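Local atomic coordinates of uncharacterized protein (Kribbella flavida, PDB entry 4GB5), a protein that is of unknown function but carries a SnoaL-like domain of the NTF2 clan, a cone-shaped fold that in relatives often encloses a ligand-binding or catalytic pocket. Residues 114-124 and 136-147. Sequence-based numbering, arbitrary orientation.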
# COMPACT_ATOMS: atom_id res chain seq x y z
N ARG A 114 5.63 -8.60 16.91
CA ARG A 114 5.69 -8.08 15.55
C ARG A 114 6.78 -7.04 15.40
O ARG A 114 6.77 -5.99 16.08
CB ARG A 114 4.36 -7.49 15.09
CG ARG A 114 4.26 -7.12 13.61
CD ARG A 114 4.75 -5.74 13.39
NE ARG A 114 3.78 -4.71 13.75
CZ ARG A 114 3.94 -3.74 14.65
NH1 ARG A 114 4.98 -3.71 15.49
NH2 ARG A 114 2.98 -2.83 14.80
N TRP A 115 7.75 -7.33 14.54
CA TRP A 115 8.82 -6.42 14.19
C TRP A 115 8.35 -5.64 12.96
O TRP A 115 8.09 -6.20 11.91
CB TRP A 115 10.11 -7.20 13.85
CG TRP A 115 11.22 -6.37 13.31
CD1 TRP A 115 11.58 -5.07 13.68
CD2 TRP A 115 12.17 -6.78 12.32
NE1 TRP A 115 12.69 -4.68 12.95
CE2 TRP A 115 13.04 -5.71 12.10
CE3 TRP A 115 12.34 -7.94 11.57
CZ2 TRP A 115 14.08 -5.78 11.19
CZ3 TRP A 115 13.34 -7.99 10.66
CH2 TRP A 115 14.23 -6.93 10.49
N LEU A 116 8.28 -4.33 13.13
CA LEU A 116 7.86 -3.42 12.06
C LEU A 116 9.02 -2.59 11.58
O LEU A 116 9.73 -1.99 12.39
CB LEU A 116 6.78 -2.45 12.58
CG LEU A 116 6.19 -1.54 11.50
CD1 LEU A 116 5.42 -2.27 10.45
CD2 LEU A 116 5.33 -0.48 12.22
N VAL A 117 9.21 -2.57 10.26
CA VAL A 117 10.14 -1.64 9.63
C VAL A 117 9.37 -0.81 8.65
O VAL A 117 8.70 -1.37 7.78
CB VAL A 117 11.22 -2.39 8.85
CG1 VAL A 117 12.14 -1.38 8.13
CG2 VAL A 117 12.00 -3.25 9.78
N VAL A 118 9.45 0.52 8.78
CA VAL A 118 8.92 1.42 7.76
C VAL A 118 10.07 2.23 7.20
O VAL A 118 11.04 2.52 7.90
CB VAL A 118 7.80 2.35 8.27
CG1 VAL A 118 6.47 1.56 8.48
CG2 VAL A 118 8.21 3.05 9.49
N GLY A 119 9.94 2.65 5.95
CA GLY A 119 10.98 3.45 5.33
C GLY A 119 10.87 3.32 3.83
O GLY A 119 9.77 3.34 3.28
N PHE A 120 12.03 3.27 3.19
CA PHE A 120 12.10 3.45 1.74
C PHE A 120 13.04 2.47 1.09
O PHE A 120 14.05 2.09 1.65
CB PHE A 120 12.59 4.85 1.43
CG PHE A 120 11.93 5.90 2.24
CD1 PHE A 120 12.47 6.32 3.45
CD2 PHE A 120 10.73 6.43 1.81
CE1 PHE A 120 11.83 7.25 4.23
CE2 PHE A 120 10.07 7.37 2.59
CZ PHE A 120 10.63 7.78 3.81
N TYR A 121 12.70 2.08 -0.14
CA TYR A 121 13.64 1.45 -1.04
C TYR A 121 14.16 2.52 -1.97
O TYR A 121 13.39 3.37 -2.44
CB TYR A 121 12.99 0.34 -1.88
CG TYR A 121 12.64 -0.88 -1.07
CD1 TYR A 121 13.62 -1.59 -0.38
CD2 TYR A 121 11.33 -1.33 -0.99
CE1 TYR A 121 13.28 -2.70 0.37
CE2 TYR A 121 11.02 -2.43 -0.27
CZ TYR A 121 11.95 -3.09 0.44
OH TYR A 121 11.60 -4.22 1.19
N ASP A 122 15.47 2.44 -2.26
CA ASP A 122 16.09 3.23 -3.30
C ASP A 122 16.93 2.26 -4.11
O ASP A 122 18.05 1.91 -3.76
CB ASP A 122 16.88 4.39 -2.75
CG ASP A 122 16.00 5.42 -2.10
OD1 ASP A 122 15.40 6.23 -2.85
OD2 ASP A 122 15.87 5.38 -0.86
N ASN A 123 16.29 1.73 -5.15
CA ASN A 123 16.74 0.56 -5.86
C ASN A 123 17.13 0.88 -7.29
O ASN A 123 16.81 1.96 -7.78
CB ASN A 123 15.61 -0.47 -5.89
CG ASN A 123 15.37 -1.12 -4.56
OD1 ASN A 123 15.96 -0.74 -3.55
ND2 ASN A 123 14.44 -2.11 -4.54
N GLU A 124 17.85 -0.03 -7.93
CA GLU A 124 18.16 0.06 -9.35
C GLU A 124 17.63 -1.16 -10.06
O GLU A 124 17.59 -2.27 -9.50
CB GLU A 124 19.67 0.23 -9.62
CG GLU A 124 20.22 1.51 -9.01
CD GLU A 124 21.74 1.65 -9.00
OE1 GLU A 124 22.45 0.70 -9.35
OE2 GLU A 124 22.22 2.74 -8.63
N SER A 136 20.01 -3.66 -7.64
CA SER A 136 20.46 -3.14 -6.38
C SER A 136 19.25 -2.85 -5.50
O SER A 136 18.28 -2.21 -5.94
CB SER A 136 21.26 -1.85 -6.61
OG SER A 136 21.59 -1.25 -5.39
N VAL A 137 19.30 -3.29 -4.25
CA VAL A 137 18.26 -3.02 -3.27
C VAL A 137 18.88 -2.27 -2.10
O VAL A 137 19.91 -2.72 -1.55
CB VAL A 137 17.65 -4.33 -2.73
CG1 VAL A 137 16.58 -4.08 -1.67
CG2 VAL A 137 17.07 -5.13 -3.87
N LYS A 138 18.29 -1.15 -1.74
CA LYS A 138 18.74 -0.40 -0.59
C LYS A 138 17.54 0.00 0.24
O LYS A 138 16.63 0.67 -0.25
CB LYS A 138 19.51 0.83 -0.99
CG LYS A 138 19.89 1.71 0.18
CD LYS A 138 20.68 2.91 -0.30
CE LYS A 138 21.07 3.88 0.81
NZ LYS A 138 21.80 5.07 0.22
N LEU A 139 17.54 -0.40 1.51
CA LEU A 139 16.48 -0.12 2.40
C LEU A 139 16.97 0.90 3.42
O LEU A 139 17.94 0.63 4.09
CB LEU A 139 16.09 -1.40 3.11
CG LEU A 139 15.15 -1.27 4.31
CD1 LEU A 139 13.83 -0.72 3.83
CD2 LEU A 139 14.99 -2.61 5.07
N THR A 140 16.27 2.02 3.53
CA THR A 140 16.52 3.06 4.54
C THR A 140 15.31 3.09 5.49
O THR A 140 14.20 3.42 5.07
CB THR A 140 16.73 4.41 3.86
OG1 THR A 140 17.86 4.39 2.99
CG2 THR A 140 17.00 5.50 4.92
N ALA A 141 15.50 2.75 6.76
CA ALA A 141 14.40 2.75 7.71
C ALA A 141 14.15 4.14 8.27
O ALA A 141 15.11 4.82 8.67
CB ALA A 141 14.69 1.81 8.85
N SER A 142 12.89 4.56 8.28
CA SER A 142 12.52 5.76 8.99
C SER A 142 12.18 5.46 10.45
O SER A 142 12.35 6.32 11.31
CB SER A 142 11.35 6.41 8.26
OG SER A 142 10.31 5.51 8.24
N TYR A 143 11.73 4.24 10.72
CA TYR A 143 11.28 3.86 12.05
C TYR A 143 11.24 2.33 12.12
O TYR A 143 10.99 1.65 11.12
CB TYR A 143 9.87 4.42 12.29
CG TYR A 143 9.44 4.41 13.71
CD1 TYR A 143 9.92 5.38 14.59
CD2 TYR A 143 8.56 3.48 14.17
CE1 TYR A 143 9.52 5.40 15.93
CE2 TYR A 143 8.17 3.48 15.53
CZ TYR A 143 8.64 4.43 16.37
OH TYR A 143 8.24 4.47 17.70
N GLN A 144 11.49 1.80 13.31
CA GLN A 144 11.27 0.40 13.58
C GLN A 144 10.58 0.24 14.91
O GLN A 144 10.84 0.99 15.86
CB GLN A 144 12.58 -0.37 13.66
CG GLN A 144 13.44 -0.33 12.39
CD GLN A 144 14.62 -1.26 12.50
OE1 GLN A 144 14.47 -2.49 12.65
NE2 GLN A 144 15.80 -0.69 12.41
N GLU A 145 9.73 -0.76 14.99
CA GLU A 145 9.12 -1.18 16.25
C GLU A 145 9.52 -2.61 16.57
O GLU A 145 9.47 -3.49 15.73
CB GLU A 145 7.61 -1.08 16.14
CG GLU A 145 6.85 -0.81 17.38
CD GLU A 145 5.44 -0.39 17.02
OE1 GLU A 145 4.65 -1.29 16.78
OE2 GLU A 145 5.14 0.84 16.99
N ASN A 146 9.95 -2.81 17.81
CA ASN A 146 10.36 -4.13 18.27
C ASN A 146 11.54 -4.71 17.49
O ASN A 146 11.60 -5.90 17.26
CB ASN A 146 9.18 -5.11 18.32
CG ASN A 146 8.03 -4.59 19.16
OD1 ASN A 146 8.26 -4.04 20.25
ND2 ASN A 146 6.81 -4.70 18.66
N ALA A 147 12.53 -3.87 17.19
CA ALA A 147 13.70 -4.33 16.44
C ALA A 147 14.46 -5.41 17.19
O ALA A 147 15.16 -6.25 16.58
CB ALA A 147 14.59 -3.17 16.12
O HOH W 1 16.95 3.51 0.68
O HOH W 2 20.33 1.03 -4.89
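Trp115 reaches Gln144 through its ring edge. Its CB lies 3.9 Å from Asn146 O, which CG also faces. CG stands anti to the backbone N (chi1 173°), which lays the indole alongside the Gln144 side chain. CD1 lies 3.3 Å from Glu145 O, near the ring plane, and 3.6 Å from Ala147 CA. NE1 donates to Gln144 OE1 at 2.8 Å, in the ring plane and in the carbonyl plane; ring and amide planes are 48° apart. CE2 and CZ2 both pass the same Gln144 oxygen. Val117 CG2, from the same strand, sits over one ring face, toward the rim.

Next door, Arg114 NH1 and NH2 both donate to Glu145 OE1, end-on and from one face of the carboxylate, in a salt bridge (NH1 to OE1 2.8 Å). An alanine at Arg114 would remove both donors and is likely to leave Glu145 OE1 without its charged mate.

Strands 114-128 and 131-145 form an antiparallel hairpin in the curved sheet of the NTF2-like fold. A classic beta bulge sets Ser142 and Tyr143 against Val118, whose O accepts from Ser142 N at 2.8 Å. Gly119 sits beside it, where a CB would strike Thr140 O.

Farther along, Asn123 OD1 takes a backbone acceptor's role, receiving Lys138 N at 3.0 Å.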